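Local coordinates for protein DTDP-4-dehydrorhamnose reductase, rfbD ortholog (Clostridium acetobutylicum, PDB 1VL0) that probably catalyses the NAD(P)H-dependent reduction of dTDP-6-deoxy-L-lyxo-4-hexulose to dTDP-L-rhamnose in dTDP-L-rhamnose biosynthesis, and binds a dihydronicotinamide adenine dinucleotide cofactor, at residues I111-D114 and Y115-D118; E123-T126 and E127-V131; S135-G138 and K139-E143. All blocks are in the same frame, centred on the assembly; numbering follows the deposited sequence.

Contact 1: residues I111-D114 and Y115-D118. With NAI (1,4-dihydronicotinamide adenine dinucleotide), chain D.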
loop_
_atom_site.group_PDB
_atom_site.type_symbol
_atom_site.label_atom_id
_atom_site.label_comp_id
_atom_site.label_asym_id
_atom_site.label_seq_id
_atom_site.Cartn_x
_atom_site.Cartn_y
_atom_site.Cartn_z
ATOM N N ILE A 111 15.909 -6.464 4.740
ATOM C CA ILE A 111 16.023 -6.615 6.148
ATOM C C ILE A 111 15.670 -5.274 6.818
ATOM O O ILE A 111 16.160 -4.204 6.412
ATOM C CB ILE A 111 17.460 -7.076 6.566
ATOM C CG1 ILE A 111 17.934 -8.292 5.756
ATOM C CG2 ILE A 111 17.453 -7.378 8.082
ATOM C CD1 ILE A 111 17.247 -9.601 6.041
ATOM N N SER A 112 14.829 -5.343 7.837
ATOM C CA SER A 112 14.328 -4.167 8.489
ATOM C C SER A 112 14.434 -4.315 10.027
ATOM O O SER A 112 15.177 -5.169 10.543
ATOM C CB SER A 112 12.864 -3.896 8.059
ATOM O OG SER A 112 12.410 -2.569 8.392
ATOM N N THR A 113 13.668 -3.497 10.751
ATOM C CA THR A 113 13.946 -3.180 12.145
ATOM C C THR A 113 12.703 -3.050 13.018
ATOM O O THR A 113 11.637 -2.631 12.586
ATOM C CB THR A 113 14.837 -1.893 12.220
ATOM O OG1 THR A 113 15.119 -1.534 13.590
ATOM C CG2 THR A 113 14.139 -0.682 11.639
ATOM N N ASP A 114 12.869 -3.420 14.274
ATOM C CA ASP A 114 11.916 -3.101 15.359
ATOM C C ASP A 114 11.739 -1.614 15.622
ATOM O O ASP A 114 10.773 -1.212 16.218
ATOM C CB ASP A 114 12.390 -3.795 16.676
ATOM C CG ASP A 114 13.750 -3.262 17.196
ATOM O OD1 ASP A 114 14.729 -3.210 16.421
ATOM O OD2 ASP A 114 13.927 -2.874 18.376
ATOM N N TYR A 115 12.648 -0.777 15.141
ATOM C CA TYR A 115 12.479 0.685 15.284
ATOM C C TYR A 115 11.351 1.269 14.416
ATOM O O TYR A 115 11.098 2.462 14.452
ATOM C CB TYR A 115 13.786 1.425 14.942
ATOM C CG TYR A 115 14.778 1.529 16.102
ATOM C CD1 TYR A 115 15.411 0.409 16.585
ATOM C CD2 TYR A 115 15.065 2.747 16.689
ATOM C CE1 TYR A 115 16.299 0.493 17.627
ATOM C CE2 TYR A 115 15.943 2.843 17.716
ATOM C CZ TYR A 115 16.568 1.698 18.183
ATOM O OH TYR A 115 17.457 1.768 19.234
ATOM N N VAL A 116 10.672 0.445 13.614
ATOM C CA VAL A 116 9.452 0.917 12.935
ATOM C C VAL A 116 8.300 1.105 13.909
ATOM O O VAL A 116 7.319 1.731 13.563
ATOM C CB VAL A 116 9.012 0.026 11.758
ATOM C CG1 VAL A 116 10.163 -0.081 10.708
ATOM C CG2 VAL A 116 8.576 -1.345 12.198
ATOM N N PHE A 117 8.416 0.552 15.104
ATOM C CA PHE A 117 7.391 0.672 16.152
ATOM C C PHE A 117 7.788 1.758 17.150
ATOM O O PHE A 117 8.937 2.182 17.148
ATOM C CB PHE A 117 7.215 -0.670 16.823
ATOM C CG PHE A 117 6.752 -1.742 15.877
ATOM C CD1 PHE A 117 5.467 -1.711 15.349
ATOM C CD2 PHE A 117 7.588 -2.781 15.506
ATOM C CE1 PHE A 117 5.023 -2.720 14.513
ATOM C CE2 PHE A 117 7.154 -3.774 14.641
ATOM C CZ PHE A 117 5.886 -3.725 14.113
ATOM N N ASP A 118 6.832 2.266 17.917
ATOM C CA ASP A 118 7.097 3.402 18.815
ATOM C C ASP A 118 7.626 3.024 20.210
ATOM O O ASP A 118 8.039 3.877 20.958
ATOM C CB ASP A 118 5.872 4.332 18.954
ATOM C CG ASP A 118 4.631 3.641 19.506
ATOM O OD1 ASP A 118 4.723 2.550 20.115
ATOM O OD2 ASP A 118 3.501 4.139 19.345
HETATM P PA NAI D . 26.271 -4.027 9.349
HETATM O O1A NAI D . 26.339 -2.599 9.811
HETATM O O2A NAI D . 27.127 -4.976 10.151
HETATM O O5B NAI D . 26.576 -4.014 7.773
HETATM C C5B NAI D . 25.826 -3.125 6.968
HETATM C C4B NAI D . 26.505 -2.908 5.622
HETATM O O4B NAI D . 25.956 -1.753 4.990
HETATM C C3B NAI D . 28.005 -2.625 5.675
HETATM O O3B NAI D . 28.732 -3.690 5.094
HETATM C C2B NAI D . 28.125 -1.321 4.872
HETATM O O2B NAI D . 29.367 -1.125 4.210
HETATM C C1B NAI D . 26.894 -1.466 3.971
HETATM N N9A NAI D . 26.517 -0.332 3.107
HETATM C C8A NAI D . 26.417 0.970 3.512
HETATM N N7A NAI D . 26.080 1.720 2.443
HETATM C C5A NAI D . 25.978 0.939 1.343
HETATM C C6A NAI D . 25.666 1.231 0.014
HETATM N N6A NAI D . 25.421 2.473 -0.375
HETATM N N1A NAI D . 25.629 0.210 -0.908
HETATM C C2A NAI D . 25.893 -1.103 -0.505
HETATM N N3A NAI D . 26.230 -1.390 0.794
HETATM C C4A NAI D . 26.259 -0.381 1.733
HETATM O O3 NAI D . 24.728 -4.467 9.330
HETATM P PN NAI D . 24.038 -5.664 10.175
HETATM O O1N NAI D . 24.161 -6.948 9.458
HETATM O O2N NAI D . 24.338 -5.450 11.608
HETATM O O5D NAI D . 22.495 -5.293 9.858
HETATM C C5D NAI D . 21.812 -6.024 8.848
HETATM C C4D NAI D . 20.396 -5.522 8.740
HETATM O O4D NAI D . 19.692 -5.654 9.994
HETATM C C3D NAI D . 20.326 -4.052 8.329
HETATM O O3D NAI D . 19.410 -4.022 7.271
HETATM C C2D NAI D . 19.813 -3.307 9.560
HETATM O O2D NAI D . 19.007 -2.152 9.345
HETATM C C1D NAI D . 19.013 -4.422 10.243
HETATM N N1N NAI D . 18.906 -4.269 11.692
HETATM C C2N NAI D . 20.021 -4.491 12.469
HETATM C C3N NAI D . 19.892 -4.365 13.851
HETATM C C7N NAI D . 21.114 -4.247 14.712
HETATM O O7N NAI D . 20.949 -4.432 16.093
HETATM N N7N NAI D . 22.308 -3.977 14.168
HETATM C C4N NAI D . 18.653 -4.028 14.413
HETATM C C5N NAI D . 17.533 -3.805 13.612
HETATM C C6N NAI D . 17.701 -3.935 12.237
#

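Contact 2: residues E123-T126 and E127-V131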
loop_
_atom_site.group_PDB
_atom_site.type_symbol
_atom_site.label_atom_id
_atom_site.label_comp_id
_atom_site.label_asym_id
_atom_site.label_seq_id
_atom_site.Cartn_x
_atom_site.Cartn_y
_atom_site.Cartn_z
ATOM N N GLU A 123 3.093 -5.881 24.988
ATOM C CA GLU A 123 3.249 -7.310 24.718
ATOM C C GLU A 123 3.920 -7.533 23.350
ATOM O O GLU A 123 3.983 -6.595 22.527
ATOM C CB GLU A 123 1.893 -7.986 24.799
ATOM C CG GLU A 123 0.780 -7.315 24.012
ATOM C CD GLU A 123 -0.531 -8.136 24.020
ATOM O OE1 GLU A 123 -0.596 -9.219 23.352
ATOM O OE2 GLU A 123 -1.503 -7.675 24.691
ATOM N N PRO A 124 4.442 -8.749 23.107
ATOM C CA PRO A 124 5.159 -9.032 21.860
ATOM C C PRO A 124 4.397 -8.568 20.579
ATOM O O PRO A 124 3.172 -8.829 20.392
ATOM C CB PRO A 124 5.365 -10.556 21.896
ATOM C CG PRO A 124 5.419 -10.848 23.362
ATOM C CD PRO A 124 4.404 -9.945 23.973
ATOM N N ILE A 125 5.134 -7.849 19.731
ATOM C CA ILE A 125 4.532 -7.077 18.653
ATOM C C ILE A 125 4.499 -7.946 17.439
ATOM O O ILE A 125 5.512 -8.516 17.077
ATOM C CB ILE A 125 5.363 -5.822 18.394
ATOM C CG1 ILE A 125 5.485 -4.999 19.677
ATOM C CG2 ILE A 125 4.753 -4.996 17.315
ATOM C CD1 ILE A 125 6.674 -4.020 19.594
ATOM N N THR A 126 3.335 -8.054 16.806
ATOM C CA THR A 126 3.206 -8.847 15.579
ATOM C C THR A 126 3.301 -8.002 14.321
ATOM O O THR A 126 3.231 -6.789 14.343
ATOM C CB THR A 126 1.911 -9.632 15.490
ATOM O OG1 THR A 126 0.879 -8.793 14.987
ATOM C CG2 THR A 126 1.469 -10.178 16.801
ATOM N N GLU A 127 3.475 -8.694 13.214
ATOM C CA GLU A 127 3.563 -8.057 11.915
ATOM C C GLU A 127 2.278 -7.307 11.513
ATOM O O GLU A 127 2.291 -6.591 10.552
ATOM C CB GLU A 127 3.824 -9.138 10.877
ATOM C CG GLU A 127 5.152 -9.879 11.029
ATOM C CD GLU A 127 5.126 -11.092 11.964
ATOM O OE1 GLU A 127 4.246 -11.177 12.867
ATOM O OE2 GLU A 127 6.026 -11.946 11.809
ATOM N N PHE A 128 1.167 -7.539 12.227
ATOM C CA PHE A 128 -0.107 -6.907 11.929
ATOM C C PHE A 128 -0.372 -5.684 12.813
ATOM O O PHE A 128 -1.380 -5.052 12.688
ATOM C CB PHE A 128 -1.252 -7.905 12.081
ATOM C CG PHE A 128 -1.067 -9.159 11.289
ATOM C CD1 PHE A 128 -0.983 -9.111 9.915
ATOM C CD2 PHE A 128 -0.909 -10.376 11.909
ATOM C CE1 PHE A 128 -0.768 -10.283 9.152
ATOM C CE2 PHE A 128 -0.699 -11.538 11.165
ATOM C CZ PHE A 128 -0.647 -11.481 9.767
ATOM N N ASP A 129 0.541 -5.385 13.716
ATOM C CA ASP A 129 0.443 -4.221 14.549
ATOM C C ASP A 129 0.870 -2.959 13.804
ATOM O O ASP A 129 1.610 -3.024 12.843
ATOM C CB ASP A 129 1.313 -4.429 15.789
ATOM C CG ASP A 129 0.713 -5.440 16.750
ATOM O OD1 ASP A 129 -0.531 -5.579 16.752
ATOM O OD2 ASP A 129 1.397 -6.115 17.524
ATOM N N GLU A 130 0.431 -1.795 14.271
ATOM C CA GLU A 130 0.737 -0.579 13.540
ATOM C C GLU A 130 2.087 0.061 13.842
ATOM O O GLU A 130 2.547 0.154 14.974
ATOM C CB GLU A 130 -0.418 0.421 13.628
ATOM C CG GLU A 130 -0.413 1.462 14.718
ATOM C CD GLU A 130 -1.565 2.477 14.505
ATOM O OE1 GLU A 130 -1.575 3.190 13.451
ATOM O OE2 GLU A 130 -2.478 2.539 15.378
ATOM N N VAL A 131 2.739 0.471 12.757
ATOM C CA VAL A 131 4.043 1.091 12.805
ATOM C C VAL A 131 3.883 2.537 13.211
ATOM O O VAL A 131 2.808 3.121 13.020
ATOM C CB VAL A 131 4.765 0.966 11.438
ATOM C CG1 VAL A 131 4.939 -0.490 11.090
ATOM C CG2 VAL A 131 3.972 1.723 10.348
HETATM O O HOH W 1 0.834 -7.529 19.717
HETATM O O HOH W 2 -1.474 -8.391 16.468
#

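Contact 3: residues S135-G138 and K139-E143. With NAI (1,4-dihydronicotinamide adenine dinucleotide), chain D.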
loop_
_atom_site.group_PDB
_atom_site.type_symbol
_atom_site.label_atom_id
_atom_site.label_comp_id
_atom_site.label_asym_id
_atom_site.label_seq_id
_atom_site.Cartn_x
_atom_site.Cartn_y
_atom_site.Cartn_z
ATOM N N SER A 135 12.085 7.669 15.372
ATOM C CA SER A 135 13.467 8.013 15.099
ATOM C C SER A 135 13.685 8.178 13.597
ATOM O O SER A 135 12.910 7.631 12.804
ATOM C CB SER A 135 14.364 6.910 15.654
ATOM O OG SER A 135 14.200 5.674 14.984
ATOM N N ALA A 136 14.738 8.897 13.210
ATOM C CA ALA A 136 15.173 8.929 11.772
ATOM C C ALA A 136 15.518 7.551 11.223
ATOM O O ALA A 136 15.197 7.191 10.094
ATOM C CB ALA A 136 16.351 9.848 11.593
ATOM N N TYR A 137 16.241 6.781 12.013
ATOM C CA TYR A 137 16.556 5.434 11.616
ATOM C C TYR A 137 15.272 4.665 11.329
ATOM O O TYR A 137 15.118 4.065 10.278
ATOM C CB TYR A 137 17.359 4.745 12.711
ATOM C CG TYR A 137 17.642 3.291 12.418
ATOM C CD1 TYR A 137 18.423 2.925 11.322
ATOM C CD2 TYR A 137 17.118 2.291 13.212
ATOM C CE1 TYR A 137 18.664 1.602 11.055
ATOM C CE2 TYR A 137 17.357 0.939 12.953
ATOM C CZ TYR A 137 18.105 0.594 11.893
ATOM O OH TYR A 137 18.336 -0.748 11.659
ATOM N N GLY A 138 14.326 4.684 12.268
ATOM C CA GLY A 138 13.095 3.935 12.065
ATOM C C GLY A 138 12.261 4.422 10.879
ATOM O O GLY A 138 11.676 3.645 10.121
ATOM N N LYS A 139 12.189 5.731 10.735
ATOM C CA LYS A 139 11.368 6.345 9.699
ATOM C C LYS A 139 11.915 6.009 8.317
ATOM O O LYS A 139 11.171 5.658 7.426
ATOM C CB LYS A 139 11.320 7.866 9.914
ATOM C CG LYS A 139 10.763 8.670 8.723
ATOM C CD LYS A 139 9.303 8.279 8.325
ATOM C CE LYS A 139 8.768 9.216 7.218
ATOM N NZ LYS A 139 7.297 9.003 6.918
ATOM N N THR A 140 13.223 6.119 8.167
ATOM C CA THR A 140 13.894 5.805 6.876
ATOM C C THR A 140 13.866 4.328 6.520
ATOM O O THR A 140 13.709 3.984 5.367
ATOM C CB THR A 140 15.356 6.300 6.869
ATOM O OG1 THR A 140 16.137 5.656 7.910
ATOM C CG2 THR A 140 15.415 7.822 7.116
ATOM N N LYS A 141 14.033 3.454 7.505
ATOM C CA LYS A 141 13.896 2.017 7.272
ATOM C C LYS A 141 12.449 1.695 6.905
ATOM O O LYS A 141 12.205 0.890 6.048
ATOM C CB LYS A 141 14.288 1.196 8.504
ATOM C CG LYS A 141 15.745 1.257 8.902
ATOM C CD LYS A 141 16.630 0.485 7.886
ATOM C CE LYS A 141 16.375 -1.029 7.901
ATOM N NZ LYS A 141 17.262 -1.715 6.914
ATOM N N LEU A 142 11.482 2.322 7.551
ATOM C CA LEU A 142 10.068 2.095 7.186
ATOM C C LEU A 142 9.746 2.478 5.739
ATOM O O LEU A 142 9.057 1.767 5.034
ATOM C CB LEU A 142 9.127 2.841 8.110
ATOM C CG LEU A 142 7.639 2.671 7.780
ATOM C CD1 LEU A 142 7.145 1.292 8.004
ATOM C CD2 LEU A 142 6.818 3.633 8.623
ATOM N N GLU A 143 10.235 3.622 5.318
ATOM C CA GLU A 143 10.010 4.057 3.964
ATOM C C GLU A 143 10.668 3.090 2.985
ATOM O O GLU A 143 10.131 2.843 1.906
ATOM C CB GLU A 143 10.496 5.504 3.765
ATOM C CG GLU A 143 9.659 6.509 4.555
ATOM C CD GLU A 143 8.190 6.555 4.148
ATOM O OE1 GLU A 143 7.839 6.144 2.978
ATOM O OE2 GLU A 143 7.395 7.047 4.990
HETATM P PA NAI D . 26.271 -4.027 9.349
HETATM O O1A NAI D . 26.339 -2.599 9.811
HETATM O O2A NAI D . 27.127 -4.976 10.151
HETATM O O5B NAI D . 26.576 -4.014 7.773
HETATM C C5B NAI D . 25.826 -3.125 6.968
HETATM C C4B NAI D . 26.505 -2.908 5.622
HETATM O O4B NAI D . 25.956 -1.753 4.990
HETATM C C3B NAI D . 28.005 -2.625 5.675
HETATM O O3B NAI D . 28.732 -3.690 5.094
HETATM C C2B NAI D . 28.125 -1.321 4.872
HETATM O O2B NAI D . 29.367 -1.125 4.210
HETATM C C1B NAI D . 26.894 -1.466 3.971
HETATM N N9A NAI D . 26.517 -0.332 3.107
HETATM C C8A NAI D . 26.417 0.970 3.512
HETATM N N7A NAI D . 26.080 1.720 2.443
HETATM C C5A NAI D . 25.978 0.939 1.343
HETATM C C6A NAI D . 25.666 1.231 0.014
HETATM N N6A NAI D . 25.421 2.473 -0.375
HETATM N N1A NAI D . 25.629 0.210 -0.908
HETATM C C2A NAI D . 25.893 -1.103 -0.505
HETATM N N3A NAI D . 26.230 -1.390 0.794
HETATM C C4A NAI D . 26.259 -0.381 1.733
HETATM O O3 NAI D . 24.728 -4.467 9.330
HETATM P PN NAI D . 24.038 -5.664 10.175
HETATM O O1N NAI D . 24.161 -6.948 9.458
HETATM O O2N NAI D . 24.338 -5.450 11.608
HETATM O O5D NAI D . 22.495 -5.293 9.858
HETATM C C5D NAI D . 21.812 -6.024 8.848
HETATM C C4D NAI D . 20.396 -5.522 8.740
HETATM O O4D NAI D . 19.692 -5.654 9.994
HETATM C C3D NAI D . 20.326 -4.052 8.329
HETATM O O3D NAI D . 19.410 -4.022 7.271
HETATM C C2D NAI D . 19.813 -3.307 9.560
HETATM O O2D NAI D . 19.007 -2.152 9.345
HETATM C C1D NAI D . 19.013 -4.422 10.243
HETATM N N1N NAI D . 18.906 -4.269 11.692
HETATM C C2N NAI D . 20.021 -4.491 12.469
HETATM C C3N NAI D . 19.892 -4.365 13.851
HETATM C C7N NAI D . 21.114 -4.247 14.712
HETATM O O7N NAI D . 20.949 -4.432 16.093
HETATM N N7N NAI D . 22.308 -3.977 14.168
HETATM C C4N NAI D . 18.653 -4.028 14.413
HETATM C C5N NAI D . 17.533 -3.805 13.612
HETATM C C6N NAI D . 17.701 -3.935 12.237
#

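Contact 1: residues I111-D114 and Y115-D118
Thr113 closes strand 107-113 with an ST turn onto Tyr115, at the edge of the cofactor pocket of the Rossmann-like sheet of this extended short-chain dehydrogenase fold. Three backbone donors stitch the turn together. Tyr115 N reaches Thr113 OG1 at 3.0 Å in a nearly straight bond (170° at the hydrogen), Val116 N makes a weak bond to Thr113 O, and Phe117 N binds Asp114 O at 3.1 Å as the chain passes through a short 3-10 segment after the strand.

Side-chain packing follows the same bend. The CG2 branch of Val116 rests 3.3 Å from Thr113 O. The carboxylate of Asp114 runs alongside the Tyr115 side chain, its plane nearly perpendicular to the ring (84°) and OD1 lying at the ring edge, 3.7 Å from CD1. Helix 136-151 packs against the turn: Tyr137 meets the Tyr115 ring edge-to-face, and Glu145 hydrogen-bonds Ser112 OG.

Cofactor contacts come from the strand. Ile111 CG2 packs against the nicotinamide ribose, while Ile111 O, which also accepts from Lys141 NZ, takes a weak bond from the cofactor's O3D. Ser112 O lies close to the dihydronicotinamide ring, 3.3 Å from C6N. With chi1 at 179°, Thr113 turns its hydroxyl away from its own backbone N, which brings OG1 to Tyr115 N and also to within 3.3 Å of the cofactor's C5N.

Contact 2: residues E123-T126 and E127-V131
Thr126 tucks OG1 between its backbone N and carbonyl carbon (chi1 84°), while Asp129 swings CG anti to its own carbonyl carbon (chi1 -72°), so that hydroxyl and carboxylate both turn into the bend joining 123-126 to 127-131. The backbone here forms a type I beta turn from Thr126 to Asp129, closed by Asp129 N on Thr126 O at 3.1 Å. An ST turn is nested within it: Phe128 N donates to Thr126 OG1 at 3.0 Å.

The aspartate ties the far end of the turn back to its start. Its OD2 accepts from Thr126 N at 2.8 Å, the amide arriving from above the carboxylate plane, 46° out of it. Thr126 thus donates through its N-H and accepts at both its carbonyl and its hydroxyl, all within the four residues of the turn. The Asp129 side chain crosses that of Thr126 at about a right angle, and Ile125 CG2 comes within 3.5 Å of OD2. Two waters complete the polar web. One donates to Pro124 O and, at 2.7 Å, to Asp129 OD2; the other donates to Asp129 OD1 and hydrogen-bonds Thr126 OG1 at 2.8 Å. Both carboxylate oxygens are thus engaged, which would restrain rotation of the group.

Phe128 turns to a neighbouring subunit, stacking on its Tyr87 and offering its carbonyl oxygen to Lys139 NZ of that subunit. Within its own chain the turn belongs to the long loop between strand 107-113 and helix 136-151, its side chains resting on Tyr266 and Met267 of helix 266-270, while Glu127 OE2 accepts from Met267 N and from His217 N of strand 214-217.

Contact 3: residues S135-G138 and K139-E143
Tyr137 and Lys141 lie side by side one turn apart near the start of helix 136-151, spaced as in the Tyr-x-x-x-Lys motif of short-chain dehydrogenases. This is the tightly packed side. Lys141 CG sits over one face of the Tyr137 ring in a CH-pi contact, 3.9 Å from the centroid, and bends in the lysine chain at chi2 and chi3 then carry NZ along toward the cofactor. Ser135 is the N-cap, its OG accepting from Gly138 N at 2.9 Å, and regular helical bonds follow, beginning with Lys139 N to Ser135 O. Thr140 OG1 lies near both Ala136 O (2.8 Å) and Tyr137 O, and hydrogen-bonds Asn90 of helix 83-104.

The other flank is partly exposed. Here Lys139 NZ bridges to Glu143 OE2 at 2.7 Å, meeting it on the anti side, and the pair faces a subunit interface.

On the buried side Tyr137 OH (2.8 Å) and Lys141 NZ (3.0 Å) both hydrogen-bond the cofactor's O2D. NZ holds O3D as well, and is itself bonded to Ile111 O. Gripped through both hydroxyls, the nicotinamide ribose is probably fixed in position, which would set the dihydronicotinamide beside the tyrosine hydroxyl.

Contacts 1 and 3 are buried and meet at the same cofactor: strand 107-113 supplies backbone oxygens and the Thr113 hydroxyl, and the following helix 136-151 supplies tyrosine and lysine ends. They also touch directly, Thr113 packing on both Tyr137 and Lys141. Contact 2 lies in the loop between those two elements, nearer the surface and apart from the cofactor, and its chemistry is accordingly that of a water-bridged turn. Contacts 1 and 2 each contain an ST turn, and they join where Phe117 packs against Ile125. Contacts 2 and 3 barely touch within a chain, through Val131 and Leu142, but Phe128 and Lys139 link them between subunits.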